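Local atomic coordinates of methionine-binding lipoprotein MetQ (Bacillus subtilis subsp. subtilis, PDB entry 4GOT), a protein that binds methionine outside the cell membrane and hands it to the permease of the MetNPQ ABC transporter, which also takes up methionine sulfoxide. Residues Ser41-Tyr46 / Val179-Gln184. Sequence-based numbering, arbitrary orientation.
Sequences SDYKMY and VNYAIQ. With MSE (selenomethionine), chain B.
Asn180 meets Tyr43 across the methionine pocket, where the loop leading from strand 34-38 of the six-stranded sheet into helix 44-51 faces helix 179-184, which follows strand 174-177 of the five-stranded sheet, as in the two-lobed binding-protein fold. Tyr43 OH donates to Asn180 OD1 (2.7 Å), in the carbonyl plane and on a lone pair. The same oxygen takes a weak bond from the amino N of the bound selenomethionine, at 3.4 Å. Asn180 ND2, meanwhile, sits 3.2 Å above the ring plane of the next residue, Tyr181, over its centre. That ring meets Tyr43 obliquely, planes 36° apart. With CG anti to the carbonyl carbon (chi1 -73°), Tyr181 runs antiparallel alongside Tyr43 and carries its OH to a water, 2.9 Å away, that also bonds Tyr46 OH. Tyr181 CE2 lies over one face of the Tyr43 ring, 3.3 Å from Tyr43 CE1, and the ligand methyl CE over the other, 3.4 Å above its plane. A leucine in place of Tyr43 would probably leave Asn180 OD1 without its phenol donor and the ligand methyl without its flat aromatic floor. This is consistent with a pocket that packs the side-chain end against an aromatic face, while Asn180 OD1 contributes weakly at the amino N beside Glu87, Arg119 and Asn206, which also bond the ligand.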
loop_
_atom_site.group_PDB
_atom_site.type_symbol
_atom_site.label_atom_id
_atom_site.label_comp_id
_atom_site.label_asym_id
_atom_site.label_seq_id
_atom_site.Cartn_x
_atom_site.Cartn_y
_atom_site.Cartn_z
ATOM N N SER A 41 8.735 6.569 -9.802
ATOM C CA SER A 41 9.171 7.391 -8.638
ATOM C C SER A 41 8.086 7.719 -7.613
ATOM O O SER A 41 8.403 8.074 -6.484
ATOM C CB SER A 41 9.850 8.681 -9.076
ATOM O OG SER A 41 9.129 9.359 -10.083
ATOM N N ASP A 42 6.814 7.673 -7.995
ATOM C CA ASP A 42 5.751 7.872 -6.985
ATOM C C ASP A 42 4.435 7.271 -7.426
ATOM O O ASP A 42 4.224 6.996 -8.603
ATOM C CB ASP A 42 5.600 9.376 -6.610
ATOM C CG ASP A 42 4.474 10.087 -7.392
ATOM O OD1 ASP A 42 4.733 10.469 -8.542
ATOM O OD2 ASP A 42 3.326 10.256 -6.848
ATOM N N TYR A 43 3.580 7.024 -6.416
ATOM C CA TYR A 43 2.367 6.299 -6.522
ATOM C C TYR A 43 1.485 6.827 -7.644
ATOM O O TYR A 43 0.778 6.043 -8.283
ATOM C CB TYR A 43 1.573 6.447 -5.200
ATOM C CG TYR A 43 1.932 5.607 -3.968
ATOM C CD1 TYR A 43 2.739 4.492 -4.022
ATOM C CD2 TYR A 43 1.375 5.948 -2.722
ATOM C CE1 TYR A 43 2.998 3.726 -2.881
ATOM C CE2 TYR A 43 1.626 5.209 -1.574
ATOM C CZ TYR A 43 2.447 4.095 -1.656
ATOM O OH TYR A 43 2.685 3.374 -0.526
ATOM N N LYS A 44 1.507 8.131 -7.905
ATOM C CA LYS A 44 0.597 8.711 -8.909
ATOM C C LYS A 44 0.973 8.289 -10.338
ATOM O O LYS A 44 0.155 8.376 -11.248
ATOM C CB LYS A 44 0.531 10.245 -8.797
ATOM C CG LYS A 44 -0.216 10.818 -7.588
ATOM C CD LYS A 44 -1.657 10.274 -7.473
ATOM C CE LYS A 44 -2.734 11.346 -7.275
ATOM N NZ LYS A 44 -2.467 12.205 -6.091
HETATM N N MSE A 45 2.214 7.830 -10.529
HETATM C CA MSE A 45 2.674 7.434 -11.847
HETATM C C MSE A 45 2.133 6.091 -12.375
HETATM O O MSE A 45 2.068 5.875 -13.601
HETATM C CB MSE A 45 4.215 7.417 -11.887
HETATM C CG MSE A 45 4.770 8.793 -11.743
HETATM SE SE MSE A 45 6.724 8.769 -11.948
HETATM C CE MSE A 45 6.824 8.217 -13.831
ATOM N N TYR A 46 1.765 5.184 -11.475
ATOM C CA TYR A 46 1.529 3.784 -11.841
ATOM C C TYR A 46 0.234 3.611 -12.656
ATOM O O TYR A 46 0.255 2.988 -13.689
ATOM C CB TYR A 46 1.534 2.916 -10.580
ATOM C CG TYR A 46 2.920 2.796 -9.979
ATOM C CD1 TYR A 46 3.405 3.732 -9.076
ATOM C CD2 TYR A 46 3.771 1.752 -10.348
ATOM C CE1 TYR A 46 4.718 3.629 -8.559
ATOM C CE2 TYR A 46 5.073 1.662 -9.858
ATOM C CZ TYR A 46 5.549 2.583 -8.959
ATOM O OH TYR A 46 6.832 2.417 -8.440
ATOM N N VAL A 179 4.257 0.180 4.398
ATOM C CA VAL A 179 5.298 -0.866 4.457
ATOM C C VAL A 179 6.274 -0.817 3.245
ATOM O O VAL A 179 7.474 -0.964 3.418
ATOM C CB VAL A 179 4.699 -2.289 4.592
ATOM C CG1 VAL A 179 5.823 -3.343 4.503
ATOM C CG2 VAL A 179 3.842 -2.446 5.862
ATOM N N ASN A 180 5.785 -0.631 2.027
ATOM C CA ASN A 180 6.703 -0.594 0.857
ATOM C C ASN A 180 7.821 0.467 0.947
ATOM O O ASN A 180 9.001 0.194 0.672
ATOM C CB ASN A 180 5.951 -0.452 -0.476
ATOM C CG ASN A 180 5.397 0.943 -0.735
ATOM O OD1 ASN A 180 4.341 1.326 -0.175
ATOM N ND2 ASN A 180 6.035 1.678 -1.671
ATOM N N TYR A 181 7.449 1.669 1.389
ATOM C CA TYR A 181 8.414 2.753 1.575
ATOM C C TYR A 181 9.197 2.611 2.850
ATOM O O TYR A 181 10.381 2.962 2.866
ATOM C CB TYR A 181 7.708 4.089 1.488
ATOM C CG TYR A 181 7.303 4.416 0.093
ATOM C CD1 TYR A 181 8.234 4.314 -0.958
ATOM C CD2 TYR A 181 6.004 4.880 -0.202
ATOM C CE1 TYR A 181 7.870 4.621 -2.260
ATOM C CE2 TYR A 181 5.650 5.211 -1.499
ATOM C CZ TYR A 181 6.579 5.085 -2.519
ATOM O OH TYR A 181 6.242 5.397 -3.826
ATOM N N ALA A 182 8.598 1.986 3.893
ATOM C CA ALA A 182 9.374 1.650 5.089
ATOM C C ALA A 182 10.498 0.699 4.761
ATOM O O ALA A 182 11.626 0.924 5.151
ATOM C CB ALA A 182 8.469 1.044 6.169
ATOM N N ILE A 183 10.194 -0.410 4.077
ATOM C CA ILE A 183 11.221 -1.397 3.671
ATOM C C ILE A 183 12.226 -0.796 2.658
ATOM O O ILE A 183 13.405 -1.088 2.765
ATOM C CB ILE A 183 10.627 -2.723 3.117
ATOM C CG1 ILE A 183 9.802 -3.441 4.205
ATOM C CG2 ILE A 183 11.729 -3.718 2.711
ATOM C CD1 ILE A 183 9.047 -4.613 3.648
ATOM N N GLN A 184 11.747 0.050 1.738
ATOM C CA GLN A 184 12.614 0.734 0.776
ATOM C C GLN A 184 13.704 1.612 1.448
ATOM O O GLN A 184 14.824 1.655 0.968
ATOM C CB GLN A 184 11.774 1.560 -0.248
ATOM C CG GLN A 184 12.625 2.044 -1.454
ATOM C CD GLN A 184 11.806 2.647 -2.591
ATOM O OE1 GLN A 184 10.595 2.414 -2.712
ATOM N NE2 GLN A 184 12.489 3.383 -3.490
HETATM N N MSE B 300 1.763 -0.788 -0.715
HETATM C CA MSE B 300 0.989 0.305 -0.057
HETATM C C MSE B 300 0.202 -0.181 1.206
HETATM O O MSE B 300 -0.475 -1.166 1.081
HETATM O OXT MSE B 300 0.170 0.382 2.329
HETATM C CB MSE B 300 -0.017 0.869 -1.073
HETATM C CG MSE B 300 -0.673 2.159 -0.692
HETATM SE SE MSE B 300 -2.104 2.698 -1.950
HETATM C CE MSE B 300 -0.872 3.397 -3.496
HETATM O O HOH W 1 7.521 4.128 -6.095
#